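Long-range contacts in AA9 family lytic polysaccharide monooxygenase D (Myceliophthora thermophila, PDB 5UFV), which cleaves cellulose and related polysaccharides oxidatively at their glycosidic bonds, using a single active-site copper ion, a reducing agent and either oxygen or hydrogen peroxide: residues Q77-V82 and I158-A163; D105-H110 and G125-K130; N164-Y169 and P202-N207. One frame throughout, in Å; residues are numbered along the deposited sequence.

Interaction 1. Residues Q77-V82 and I158-A163; sequences QGPILV and IALHQA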
ATOM      1  N   GLN A  77      10.072  -8.224  -7.933  1.00 32.15           N
ATOM      2  CA  GLN A  77       9.324  -9.276  -7.261  1.00 32.67           C
ATOM      3  C   GLN A  77       8.662  -8.819  -5.968  1.00 30.39           C
ATOM      4  O   GLN A  77       9.310  -8.324  -5.069  1.00 31.92           O
ATOM      5  CB  GLN A  77      10.242 -10.434  -6.919  1.00 35.96           C
ATOM      6  CG  GLN A  77      10.880 -11.098  -8.125  1.00 39.86           C
ATOM      7  CD  GLN A  77      12.197 -10.464  -8.525  1.00 42.27           C
ATOM      8  OE1 GLN A  77      12.937  -9.948  -7.696  1.00 45.58           O
ATOM      9  NE2 GLN A  77      12.491 -10.504  -9.808  1.00 47.12           N
ATOM     10  N   GLY A  78       7.362  -9.008  -5.898  1.00 28.48           N
ATOM     11  CA  GLY A  78       6.617  -8.935  -4.673  1.00 27.82           C
ATOM     12  C   GLY A  78       5.269  -8.271  -4.917  1.00 28.68           C
ATOM     13  O   GLY A  78       5.019  -7.696  -5.984  1.00 27.39           O
ATOM     14  N   PRO A  79       4.376  -8.342  -3.924  1.00 28.85           N
ATOM     15  CA  PRO A  79       3.051  -7.771  -4.074  1.00 29.16           C
ATOM     16  C   PRO A  79       2.909  -6.245  -3.878  1.00 28.95           C
ATOM     17  O   PRO A  79       3.780  -5.572  -3.323  1.00 27.42           O
ATOM     18  CB  PRO A  79       2.245  -8.505  -3.001  1.00 29.71           C
ATOM     19  CG  PRO A  79       3.228  -8.796  -1.949  1.00 29.78           C
ATOM     20  CD  PRO A  79       4.486  -9.142  -2.695  1.00 29.58           C
ATOM     21  N   ILE A  80       1.787  -5.746  -4.366  1.00 28.46           N
ATOM     22  CA  ILE A  80       1.353  -4.388  -4.172  1.00 29.40           C
ATOM     23  C   ILE A  80       0.113  -4.492  -3.308  1.00 29.38           C
ATOM     24  O   ILE A  80      -0.765  -5.288  -3.612  1.00 29.82           O
ATOM     25  CB  ILE A  80       0.910  -3.776  -5.517  1.00 30.02           C
ATOM     26  CG1 ILE A  80       2.071  -3.778  -6.495  1.00 30.64           C
ATOM     27  CG2 ILE A  80       0.375  -2.377  -5.322  1.00 29.71           C
ATOM     28  CD1 ILE A  80       1.698  -3.289  -7.867  1.00 32.13           C
ATOM     29  N   LEU A  81       0.040  -3.691  -2.251  1.00 27.90           N
ATOM     30  CA  LEU A  81      -1.169  -3.583  -1.467  1.00 27.41           C
ATOM     31  C   LEU A  81      -1.589  -2.128  -1.279  1.00 26.80           C
ATOM     32  O   LEU A  81      -0.745  -1.263  -1.030  1.00 25.19           O
ATOM     33  CB  LEU A  81      -0.961  -4.210  -0.106  1.00 28.67           C
ATOM     34  CG  LEU A  81      -0.841  -5.742  -0.103  1.00 30.26           C
ATOM     35  CD1 LEU A  81       0.562  -6.199  -0.451  1.00 31.23           C
ATOM     36  CD2 LEU A  81      -1.240  -6.293   1.263  1.00 31.01           C
ATOM     37  N   VAL A  82      -2.893  -1.869  -1.387  1.00 25.46           N
ATOM     38  CA  VAL A  82      -3.424  -0.567  -1.120  1.00 25.25           C
ATOM     39  C   VAL A  82      -4.542  -0.707  -0.135  1.00 26.25           C
ATOM     40  O   VAL A  82      -5.465  -1.469  -0.365  1.00 29.03           O
ATOM     41  CB  VAL A  82      -3.995   0.069  -2.378  1.00 26.25           C
ATOM     42  CG1 VAL A  82      -4.391   1.510  -2.080  1.00 25.77           C
ATOM     43  CG2 VAL A  82      -2.998  -0.035  -3.536  1.00 26.11           C
ATOM     44  N   ILE A 158       5.936  -4.712  -1.147  1.00 29.30           N
ATOM     45  CA  ILE A 158       6.759  -5.645  -0.393  1.00 28.13           C
ATOM     46  C   ILE A 158       7.698  -6.319  -1.381  1.00 29.55           C
ATOM     47  O   ILE A 158       7.265  -7.154  -2.178  1.00 29.39           O
ATOM     48  CB  ILE A 158       5.915  -6.698   0.288  1.00 27.70           C
ATOM     49  CG1 ILE A 158       4.814  -6.053   1.115  1.00 28.15           C
ATOM     50  CG2 ILE A 158       6.781  -7.549   1.184  1.00 29.52           C
ATOM     51  CD1 ILE A 158       3.911  -7.088   1.777  1.00 29.15           C
ATOM     52  N   ALA A 159       8.970  -5.937  -1.349  1.00 28.37           N
ATOM     53  CA  ALA A 159       9.944  -6.544  -2.228  1.00 30.18           C
ATOM     54  C   ALA A 159      10.402  -7.878  -1.626  1.00 32.43           C
ATOM     55  O   ALA A 159      10.633  -7.996  -0.417  1.00 33.09           O
ATOM     56  CB  ALA A 159      11.132  -5.618  -2.463  1.00 29.96           C
ATOM     57  N   LEU A 160      10.521  -8.881  -2.487  1.00 31.97           N
ATOM     58  CA  LEU A 160      10.856 -10.235  -2.069  1.00 32.44           C
ATOM     59  C   LEU A 160      12.071 -10.821  -2.820  1.00 33.07           C
ATOM     60  O   LEU A 160      12.226 -12.028  -2.842  1.00 31.73           O
ATOM     61  CB  LEU A 160       9.618 -11.125  -2.275  1.00 32.25           C
ATOM     62  CG  LEU A 160       8.343 -10.719  -1.505  1.00 30.80           C
ATOM     63  CD1 LEU A 160       7.161 -11.594  -1.873  1.00 30.91           C
ATOM     64  CD2 LEU A 160       8.547 -10.812  -0.022  1.00 30.70           C
ATOM     65  N   HIS A 161      12.905  -9.971  -3.437  1.00 34.07           N
ATOM     66  CA  HIS A 161      14.085 -10.455  -4.170  1.00 34.49           C
ATOM     67  C   HIS A 161      15.006 -11.261  -3.269  1.00 37.77           C
ATOM     68  O   HIS A 161      15.556 -12.267  -3.735  1.00 37.94           O
ATOM     69  CB  HIS A 161      14.876  -9.316  -4.829  1.00 33.63           C
ATOM     70  CG  HIS A 161      16.033  -9.774  -5.685  1.00 32.71           C
ATOM     71  ND1 HIS A 161      17.347  -9.692  -5.268  1.00 32.76           N
ATOM     72  CD2 HIS A 161      16.076 -10.280  -6.940  1.00 32.27           C
ATOM     73  CE1 HIS A 161      18.146 -10.136  -6.220  1.00 32.36           C
ATOM     74  NE2 HIS A 161      17.400 -10.503  -7.244  1.00 32.72           N
ATOM     75  N   GLN A 162      15.166 -10.843  -2.000  1.00 39.33           N
ATOM     76  CA  GLN A 162      16.084 -11.530  -1.047  1.00 44.91           C
ATOM     77  C   GLN A 162      15.413 -12.668  -0.296  1.00 41.63           C
ATOM     78  O   GLN A 162      14.604 -12.423   0.596  1.00 41.63           O
ATOM     79  CB  GLN A 162      16.651 -10.575   0.043  1.00 50.81           C
ATOM     80  CG  GLN A 162      17.651  -9.507  -0.384  1.00 58.24           C
ATOM     81  CD  GLN A 162      18.904 -10.085  -1.036  1.00 66.65           C
ATOM     82  OE1 GLN A 162      19.632 -10.884  -0.428  1.00 68.42           O
ATOM     83  NE2 GLN A 162      19.157  -9.684  -2.292  1.00 67.80           N
ATOM     84  N   ALA A 163      15.786 -13.902  -0.602  1.00 43.12           N
ATOM     85  CA  ALA A 163      15.286 -15.069   0.149  1.00 42.72           C
ATOM     86  C   ALA A 163      15.236 -14.798   1.669  1.00 42.23           C
ATOM     87  O   ALA A 163      16.222 -14.354   2.269  1.00 40.42           O
ATOM     88  CB  ALA A 163      16.148 -16.280  -0.141  1.00 42.22           C
TER
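The backbone oxygen Gln77 O is approached by two donors of the 158-163 segment. Leu160 N gives it a hydrogen bond of 2.9 Å, arriving from above the carbonyl plane, 36° out of it, while Ala159 CA brings a C-H toward the same oxygen at 3.4 Å. A second backbone bond, Ile158 N to Pro79 O at 3.2 Å, is straighter, with an N-H...O angle of 170°. Together they pair antiparallel the ends of strands 80-86 and 149-159, neighbours in the larger sheet of the AA9 beta-sandwich. Between the two bonds Gly78 CA comes within 3.1 Å of Ile158 O in a CA-H...O contact, and the absence of a side chain at Gly78 lets the two backbones close up.

On one face of the pair, apolar groups follow in a row. Leu160 CD1 meets Pro79 CD at 3.7 Å, the leucine crossing the proline ring at about a right angle. Ile158 lies next, its CB against Pro79 CG and its CD1 4.1 Å from Leu81 CD1.

At the loop end, Gln77 and His161 run side by side in the same direction. Gln77 OE1 sits in the plane of the imidazole, at its edge, 3.2 Å from His161 CD2. A bend at chi2 (89°) turns the amide this way, and NE2 is tied to Glu121 and to Thr120 O. The amide oxygen thus faces a carbon edge of the imidazole, and Gln77, held through NE2, borders a ring that by similarity belongs to the oxygen-binding site.

Interaction 2. Residues D105-H110 and G125-K130; sequences DEAGFH and GWDIAK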
ATOM      1  N   ASP A 105      -7.185  -2.697  -2.900  1.00 31.28           N
ATOM      2  CA  ASP A 105      -6.529  -3.175  -4.118  1.00 32.01           C
ATOM      3  C   ASP A 105      -5.355  -4.104  -3.772  1.00 31.86           C
ATOM      4  O   ASP A 105      -4.825  -4.066  -2.666  1.00 31.13           O
ATOM      5  CB  ASP A 105      -6.050  -1.981  -4.944  1.00 32.29           C
ATOM      6  CG  ASP A 105      -5.969  -2.280  -6.446  1.00 34.93           C
ATOM      7  OD1 ASP A 105      -6.428  -3.368  -6.871  1.00 36.38           O
ATOM      8  OD2 ASP A 105      -5.460  -1.417  -7.216  1.00 34.36           O
ATOM      9  N   GLU A 106      -4.958  -4.949  -4.708  1.00 32.50           N
ATOM     10  CA  GLU A 106      -3.790  -5.814  -4.506  1.00 33.39           C
ATOM     11  C   GLU A 106      -3.351  -6.421  -5.834  1.00 32.37           C
ATOM     12  O   GLU A 106      -4.155  -6.604  -6.727  1.00 29.86           O
ATOM     13  CB  GLU A 106      -4.103  -6.949  -3.531  1.00 35.89           C
ATOM     14  CG  GLU A 106      -5.198  -7.892  -4.055  1.00 38.97           C
ATOM     15  CD  GLU A 106      -5.442  -9.135  -3.198  1.00 42.33           C
ATOM     16  OE1 GLU A 106      -4.867  -9.279  -2.064  1.00 41.00           O
ATOM     17  OE2 GLU A 106      -6.241  -9.982  -3.685  1.00 44.42           O
ATOM     18  N   ALA A 107      -2.069  -6.725  -5.959  1.00 32.31           N
ATOM     19  CA  ALA A 107      -1.577  -7.423  -7.134  1.00 33.62           C
ATOM     20  C   ALA A 107      -0.398  -8.249  -6.702  1.00 34.23           C
ATOM     21  O   ALA A 107       0.383  -7.815  -5.850  1.00 37.99           O
ATOM     22  CB  ALA A 107      -1.184  -6.446  -8.224  1.00 34.64           C
ATOM     23  N   GLY A 108      -0.291  -9.448  -7.263  1.00 33.26           N
ATOM     24  CA  GLY A 108       0.748 -10.376  -6.916  1.00 31.64           C
ATOM     25  C   GLY A 108       1.342 -11.025  -8.137  1.00 30.92           C
ATOM     26  O   GLY A 108       1.708 -10.358  -9.081  1.00 31.31           O
ATOM     27  N   PHE A 109       1.438 -12.344  -8.091  1.00 30.67           N
ATOM     28  CA  PHE A 109       2.235 -13.084  -9.015  1.00 30.85           C
ATOM     29  C   PHE A 109       1.341 -13.772 -10.025  1.00 32.46           C
ATOM     30  O   PHE A 109       0.402 -14.428  -9.650  1.00 30.46           O
ATOM     31  CB  PHE A 109       3.034 -14.132  -8.261  1.00 30.59           C
ATOM     32  CG  PHE A 109       3.881 -14.989  -9.147  1.00 30.12           C
ATOM     33  CD1 PHE A 109       5.026 -14.468  -9.733  1.00 29.40           C
ATOM     34  CD2 PHE A 109       3.519 -16.293  -9.425  1.00 30.99           C
ATOM     35  CE1 PHE A 109       5.801 -15.241 -10.567  1.00 29.77           C
ATOM     36  CE2 PHE A 109       4.288 -17.082 -10.271  1.00 31.44           C
ATOM     37  CZ  PHE A 109       5.437 -16.553 -10.835  1.00 31.02           C
ATOM     38  N   HIS A 110       1.665 -13.637 -11.303  1.00 35.76           N
ATOM     39  CA  HIS A 110       0.853 -14.206 -12.369  1.00 39.98           C
ATOM     40  C   HIS A 110       1.685 -15.055 -13.332  1.00 38.20           C
ATOM     41  O   HIS A 110       1.232 -15.394 -14.408  1.00 40.94           O
ATOM     42  CB  HIS A 110       0.104 -13.075 -13.113  1.00 43.14           C
ATOM     43  CG  HIS A 110       0.996 -12.162 -13.913  1.00 49.88           C
ATOM     44  ND1 HIS A 110       1.213 -10.839 -13.565  1.00 53.59           N
ATOM     45  CD2 HIS A 110       1.709 -12.371 -15.054  1.00 51.42           C
ATOM     46  CE1 HIS A 110       2.024 -10.277 -14.453  1.00 53.10           C
ATOM     47  NE2 HIS A 110       2.343 -11.186 -15.362  1.00 52.55           N
ATOM     48  N   GLY A 125       7.040 -12.236 -13.374  1.00 31.35           N
ATOM     49  CA  GLY A 125       5.616 -12.554 -13.297  1.00 32.57           C
ATOM     50  C   GLY A 125       4.824 -11.758 -12.270  1.00 31.79           C
ATOM     51  O   GLY A 125       3.684 -12.119 -11.956  1.00 31.06           O
ATOM     52  N   TRP A 126       5.419 -10.684 -11.747  1.00 31.31           N
ATOM     53  CA  TRP A 126       4.758  -9.828 -10.760  1.00 31.06           C
ATOM     54  C   TRP A 126       4.332  -8.482 -11.354  1.00 32.83           C
ATOM     55  O   TRP A 126       5.082  -7.835 -12.093  1.00 31.97           O
ATOM     56  CB  TRP A 126       5.711  -9.537  -9.615  1.00 29.84           C
ATOM     57  CG  TRP A 126       6.265 -10.729  -8.902  1.00 29.15           C
ATOM     58  CD1 TRP A 126       7.349 -11.480  -9.260  1.00 28.85           C
ATOM     59  CD2 TRP A 126       5.795 -11.258  -7.667  1.00 27.74           C
ATOM     60  NE1 TRP A 126       7.563 -12.459  -8.324  1.00 29.41           N
ATOM     61  CE2 TRP A 126       6.621 -12.341  -7.336  1.00 28.71           C
ATOM     62  CE3 TRP A 126       4.749 -10.916  -6.807  1.00 27.01           C
ATOM     63  CZ2 TRP A 126       6.437 -13.089  -6.172  1.00 29.87           C
ATOM     64  CZ3 TRP A 126       4.553 -11.661  -5.673  1.00 28.20           C
ATOM     65  CH2 TRP A 126       5.394 -12.743  -5.356  1.00 29.15           C
ATOM     66  N   ASP A 127       3.135  -8.047 -10.987  1.00 34.86           N
ATOM     67  CA  ASP A 127       2.629  -6.744 -11.406  1.00 36.38           C
ATOM     68  C   ASP A 127       3.506  -5.585 -10.926  1.00 34.23           C
ATOM     69  O   ASP A 127       3.575  -4.546 -11.573  1.00 37.53           O
ATOM     70  CB  ASP A 127       1.188  -6.552 -10.904  1.00 38.05           C
ATOM     71  CG  ASP A 127       0.187  -7.359 -11.711  1.00 40.88           C
ATOM     72  OD1 ASP A 127       0.250  -7.314 -12.950  1.00 41.81           O
ATOM     73  OD2 ASP A 127      -0.650  -8.059 -11.115  1.00 46.11           O
ATOM     74  N   ILE A 128       4.178  -5.764  -9.804  1.00 30.68           N
ATOM     75  CA  ILE A 128       5.087  -4.752  -9.321  1.00 29.84           C
ATOM     76  C   ILE A 128       6.162  -4.370 -10.353  1.00 29.77           C
ATOM     77  O   ILE A 128       6.676  -3.274 -10.323  1.00 30.35           O
ATOM     78  CB  ILE A 128       5.773  -5.208  -8.011  1.00 28.31           C
ATOM     79  CG1 ILE A 128       6.167  -4.002  -7.156  1.00 27.63           C
ATOM     80  CG2 ILE A 128       6.995  -6.064  -8.303  1.00 28.33           C
ATOM     81  CD1 ILE A 128       6.669  -4.371  -5.777  1.00 27.35           C
ATOM     82  N   ALA A 129       6.518  -5.275 -11.249  1.00 30.28           N
ATOM     83  CA  ALA A 129       7.572  -4.996 -12.215  1.00 31.29           C
ATOM     84  C   ALA A 129       7.256  -3.777 -13.048  1.00 32.30           C
ATOM     85  O   ALA A 129       8.152  -3.160 -13.627  1.00 30.26           O
ATOM     86  CB  ALA A 129       7.751  -6.179 -13.141  1.00 32.50           C
ATOM     87  N   LYS A 130       5.969  -3.469 -13.135  1.00 33.04           N
ATOM     88  CA  LYS A 130       5.521  -2.392 -13.965  1.00 36.17           C
ATOM     89  C   LYS A 130       5.777  -1.056 -13.305  1.00 33.21           C
ATOM     90  O   LYS A 130       5.813  -0.037 -14.003  1.00 30.56           O
ATOM     91  CB  LYS A 130       4.040  -2.564 -14.312  1.00 40.88           C
ATOM     92  CG  LYS A 130       3.786  -3.740 -15.240  1.00 45.50           C
ATOM     93  CD  LYS A 130       2.324  -4.155 -15.224  1.00 52.90           C
ATOM     94  CE  LYS A 130       2.042  -5.237 -16.262  1.00 57.74           C
ATOM     95  NZ  LYS A 130       0.689  -5.829 -16.066  1.00 60.08           N
TER
HETATM   96  O   HOH W   1       3.064  -7.698  -7.776  1.00 21.43           O
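Ala107 CB packs against the carboxylate of Asp127, 3.4 Å from its OD2, where strand 101-107 of the AA9 beta-sandwich runs out into loop. Beyond that strand end, the backbones of Phe109 and Trp126 form a single antiparallel beta bridge, a non-hydrogen-bonded pair flanked by one bond on each side.

The first flanking bond starts at Gly108, whose O accepts a weak hydrogen bond from Asp127 N. The C-H of Trp126 CA is also directed at Gly108 O, and water 1, which accepts a hydrogen bond from Ile128 N at 3.0 Å, may donate to it as well. This carbonyl thus meets the 125-130 segment just where its backbone turns helical.

Phe109 carries the aromatic part of the contact. Its CB lies over the six-membered ring of Trp126, 3.8 Å from the centroid and nearly on the ring normal. CG, anti to the backbone N (chi1 179°), carries the phenyl ring across to the five-membered ring, to whose face it presents its edge, with planes at 58°; the nearest atoms are Phe109 CD1 and Trp126 NE1, 3.5 Å apart. The indole NE1 donates a hydrogen bond to Leu118 O, and Tyr217 adds a further edge-to-face contact.

His110 N supplies the other flanking bond, a short and nearly straight one of 2.6 Å to Gly125 O. The His110 side chain folds back, with CG between the backbone N and the carbonyl carbon, which brings the imidazole over that same oxygen. Asp127 OD1 approaches the ring near its plane, 3.7 Å from His110 ND1, and takes a weak, long salt bridge from Lys130 NZ at 3.5 Å.

Interaction 3. Residues N164-Y169 and P202-N207; sequences NNPQFY and PNISFN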
ATOM      1  N   ASN A 164      14.064 -15.030   2.266  1.00 42.66           N
ATOM      2  CA  ASN A 164      13.849 -14.875   3.730  1.00 45.35           C
ATOM      3  C   ASN A 164      13.951 -13.435   4.279  1.00 42.69           C
ATOM      4  O   ASN A 164      13.833 -13.233   5.487  1.00 40.93           O
ATOM      5  CB  ASN A 164      14.768 -15.827   4.554  1.00 45.24           C
ATOM      6  CG  ASN A 164      14.557 -17.308   4.199  1.00 47.17           C
ATOM      7  OD1 ASN A 164      13.531 -17.902   4.527  1.00 44.46           O
ATOM      8  ND2 ASN A 164      15.531 -17.902   3.516  1.00 48.47           N
ATOM      9  N   ASN A 165      14.135 -12.442   3.407  1.00 40.93           N
ATOM     10  CA  ASN A 165      14.391 -11.076   3.867  1.00 39.67           C
ATOM     11  C   ASN A 165      13.446 -10.081   3.221  1.00 35.84           C
ATOM     12  O   ASN A 165      13.846  -9.271   2.400  1.00 36.08           O
ATOM     13  CB  ASN A 165      15.866 -10.685   3.680  1.00 41.64           C
ATOM     14  CG  ASN A 165      16.796 -11.392   4.678  1.00 44.66           C
ATOM     15  OD1 ASN A 165      17.187 -12.559   4.490  1.00 48.96           O
ATOM     16  ND2 ASN A 165      17.151 -10.691   5.742  1.00 45.36           N
ATOM     17  N   PRO A 166      12.174 -10.132   3.618  1.00 34.20           N
ATOM     18  CA  PRO A 166      11.174  -9.203   3.103  1.00 34.12           C
ATOM     19  C   PRO A 166      11.510  -7.738   3.418  1.00 33.10           C
ATOM     20  O   PRO A 166      12.160  -7.456   4.409  1.00 35.67           O
ATOM     21  CB  PRO A 166       9.914  -9.603   3.856  1.00 33.67           C
ATOM     22  CG  PRO A 166      10.444 -10.099   5.170  1.00 34.46           C
ATOM     23  CD  PRO A 166      11.667 -10.871   4.786  1.00 34.70           C
ATOM     24  N   GLN A 167      11.053  -6.846   2.549  1.00 32.67           N
ATOM     25  CA  GLN A 167      11.356  -5.440   2.603  1.00 31.29           C
ATOM     26  C   GLN A 167      10.067  -4.725   2.289  1.00 30.02           C
ATOM     27  O   GLN A 167       9.615  -4.790   1.169  1.00 30.69           O
ATOM     28  CB  GLN A 167      12.342  -5.073   1.523  1.00 31.44           C
ATOM     29  CG  GLN A 167      13.748  -5.597   1.694  1.00 34.03           C
ATOM     30  CD  GLN A 167      14.665  -5.074   0.599  1.00 35.97           C
ATOM     31  OE1 GLN A 167      14.219  -4.401  -0.319  1.00 39.09           O
ATOM     32  NE2 GLN A 167      15.936  -5.377   0.690  1.00 39.85           N
ATOM     33  N   PHE A 168       9.508  -4.035   3.276  1.00 29.73           N
ATOM     34  CA  PHE A 168       8.271  -3.298   3.152  1.00 28.38           C
ATOM     35  C   PHE A 168       8.535  -1.816   2.909  1.00 27.56           C
ATOM     36  O   PHE A 168       9.405  -1.239   3.528  1.00 29.53           O
ATOM     37  CB  PHE A 168       7.489  -3.418   4.435  1.00 29.14           C
ATOM     38  CG  PHE A 168       7.183  -4.841   4.854  1.00 30.38           C
ATOM     39  CD1 PHE A 168       8.091  -5.581   5.594  1.00 29.77           C
ATOM     40  CD2 PHE A 168       5.934  -5.403   4.588  1.00 31.10           C
ATOM     41  CE1 PHE A 168       7.779  -6.866   6.012  1.00 31.20           C
ATOM     42  CE2 PHE A 168       5.621  -6.693   5.008  1.00 30.31           C
ATOM     43  CZ  PHE A 168       6.545  -7.426   5.718  1.00 30.97           C
ATOM     44  N   TYR A 169       7.770  -1.210   2.006  1.00 26.37           N
ATOM     45  CA  TYR A 169       7.914   0.199   1.660  1.00 25.80           C
ATOM     46  C   TYR A 169       6.519   0.804   1.648  1.00 25.75           C
ATOM     47  O   TYR A 169       5.816   0.641   0.655  1.00 24.51           O
ATOM     48  CB  TYR A 169       8.530   0.350   0.263  1.00 25.43           C
ATOM     49  CG  TYR A 169       9.888  -0.292   0.094  1.00 24.53           C
ATOM     50  CD1 TYR A 169      10.019  -1.651  -0.167  1.00 23.54           C
ATOM     51  CD2 TYR A 169      11.029   0.475   0.167  1.00 24.65           C
ATOM     52  CE1 TYR A 169      11.265  -2.215  -0.348  1.00 24.65           C
ATOM     53  CE2 TYR A 169      12.283  -0.075   0.003  1.00 24.49           C
ATOM     54  CZ  TYR A 169      12.394  -1.411  -0.257  1.00 25.62           C
ATOM     55  OH  TYR A 169      13.665  -1.905  -0.411  1.00 27.66           O
ATOM     56  N   PRO A 202       4.559 -17.905   5.576  1.00 42.38           N
ATOM     57  CA  PRO A 202       5.203 -18.481   4.373  1.00 42.49           C
ATOM     58  C   PRO A 202       5.027 -17.654   3.089  1.00 41.23           C
ATOM     59  O   PRO A 202       5.600 -17.992   2.048  1.00 42.04           O
ATOM     60  CB  PRO A 202       4.508 -19.850   4.215  1.00 42.78           C
ATOM     61  CG  PRO A 202       3.189 -19.715   4.910  1.00 42.74           C
ATOM     62  CD  PRO A 202       3.311 -18.619   5.941  1.00 42.58           C
ATOM     63  N   ASN A 203       4.195 -16.623   3.164  1.00 37.61           N
ATOM     64  CA  ASN A 203       4.166 -15.604   2.154  1.00 35.75           C
ATOM     65  C   ASN A 203       4.906 -14.320   2.603  1.00 34.68           C
ATOM     66  O   ASN A 203       4.803 -13.297   1.943  1.00 33.44           O
ATOM     67  CB  ASN A 203       2.718 -15.306   1.740  1.00 34.93           C
ATOM     68  CG  ASN A 203       1.828 -14.924   2.905  1.00 35.48           C
ATOM     69  OD1 ASN A 203       2.255 -14.856   4.063  1.00 35.22           O
ATOM     70  ND2 ASN A 203       0.562 -14.695   2.600  1.00 36.71           N
ATOM     71  N   ILE A 204       5.674 -14.385   3.692  1.00 35.09           N
ATOM     72  CA  ILE A 204       6.453 -13.236   4.154  1.00 36.12           C
ATOM     73  C   ILE A 204       7.950 -13.511   4.133  1.00 37.86           C
ATOM     74  O   ILE A 204       8.686 -12.826   3.419  1.00 40.65           O
ATOM     75  CB  ILE A 204       6.008 -12.799   5.560  1.00 36.08           C
ATOM     76  CG1 ILE A 204       4.511 -12.390   5.540  1.00 36.27           C
ATOM     77  CG2 ILE A 204       6.917 -11.707   6.096  1.00 33.68           C
ATOM     78  CD1 ILE A 204       4.174 -11.186   4.668  1.00 34.76           C
ATOM     79  N   SER A 205       8.392 -14.494   4.917  1.00 40.30           N
ATOM     80  CA  SER A 205       9.779 -14.959   4.932  1.00 41.20           C
ATOM     81  C   SER A 205       9.753 -16.376   4.401  1.00 43.98           C
ATOM     82  O   SER A 205       9.136 -17.257   5.005  1.00 42.27           O
ATOM     83  CB  SER A 205      10.377 -14.973   6.340  1.00 43.54           C
ATOM     84  OG  SER A 205      10.772 -13.676   6.782  1.00 45.52           O
ATOM     85  N   PHE A 206      10.416 -16.581   3.261  1.00 46.17           N
ATOM     86  CA  PHE A 206      10.458 -17.889   2.595  1.00 47.16           C
ATOM     87  C   PHE A 206      11.537 -17.865   1.510  1.00 45.77           C
ATOM     88  O   PHE A 206      12.053 -16.798   1.166  1.00 44.15           O
ATOM     89  CB  PHE A 206       9.077 -18.263   1.999  1.00 46.74           C
ATOM     90  CG  PHE A 206       8.669 -17.419   0.824  1.00 45.85           C
ATOM     91  CD1 PHE A 206       8.204 -16.128   1.014  1.00 45.06           C
ATOM     92  CD2 PHE A 206       8.763 -17.912  -0.473  1.00 45.11           C
ATOM     93  CE1 PHE A 206       7.824 -15.354  -0.068  1.00 44.29           C
ATOM     94  CE2 PHE A 206       8.394 -17.143  -1.558  1.00 42.76           C
ATOM     95  CZ  PHE A 206       7.924 -15.864  -1.358  1.00 44.07           C
ATOM     96  N   ASN A 207      11.871 -19.039   0.985  1.00 45.98           N
ATOM     97  CA  ASN A 207      12.949 -19.137   0.017  1.00 46.79           C
ATOM     98  C   ASN A 207      12.434 -19.000  -1.402  1.00 45.22           C
ATOM     99  O   ASN A 207      12.103 -19.981  -2.075  1.00 48.68           O
ATOM    100  CB  ASN A 207      13.718 -20.439   0.172  1.00 48.23           C
ATOM    101  CG  ASN A 207      15.018 -20.436  -0.610  1.00 50.27           C
ATOM    102  OD1 ASN A 207      15.317 -19.506  -1.371  1.00 49.91           O
ATOM    103  ND2 ASN A 207      15.802 -21.480  -0.427  1.00 53.09           N
TER
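Asn164 N donates to Phe206 O at 2.9 Å, the one hydrogen bond between residues 164-169 and 202-207, which joins the turn before strand 167-177 of this AA9 beta-sandwich to the loop after strand 190-191. It enters well above the carbonyl plane of Phe206, 43° out of it. The Asn164 side chain lies along the Phe206 backbone, OD1 lying 3.6 Å from Phe206 N.

Next to this bond, Ser205 OG comes 3.4 Å from Asn164 O and rests on the ring of Pro166, touching CD. Pro166 also lies against the Ile204 carbonyl, its CB 3.5 Å from Ile204 O. The branch methyl of Ile204 completes the apolar side: CG2, placed anti to the backbone N by a chi1 of -60°, is 4.0 Å from Pro166 CG and 4.3 Å from Phe168 CZ, so that one methyl bridges the proline and the phenyl ring.

Further partners hold the 202-207 loop. Ser205 OG is hydrogen-bonded to Gln199 O, Asn203 O accepts a hydrogen bond from Tyr217 OH, and Asn203 ND2 reaches Lys218 O. Phe168, for its part, packs on Ile158 and Glu156 of the adjoining strand 149-159.

Past Pro166 the chain enters the sheet that holds both strands and arrives at the copper site, where Tyr169 is a metal-site residue and Gln167, by similarity, belongs to the oxygen-binding site. The loop contact thus lies just upstream of both residues. Their side chains are joined directly: Tyr169 OH donates to Gln167 OE1 at 2.6 Å, that oxygen lying in the plane of the phenol ring while the hydroxyl stands above the amide plane.

Overall arrangement
All three contacts reach the same mixed sheet, in which strands 167-177, 149-159, 80-86 and 101-107 lie next to one another in that order. Interaction 1 joins the middle two; its centre is about 9 Å from that of interaction 2 and about 7 Å from that of interaction 3. Interactions 2 and 3, centres about 15 Å apart, do not touch. Along the chain, interaction 2 is nested within the loop closed by interaction 1, and interaction 3 follows. Probable backbone hydrogen bonds link neighbouring strands: Ile80 N to Ala107 O, and Ala159 N to Gln167 O. Interactions 1 and 3 hold residues of, or next to, the copper site; interaction 2 lies further off, the Trp126 side chain about 9 Å from that of His75.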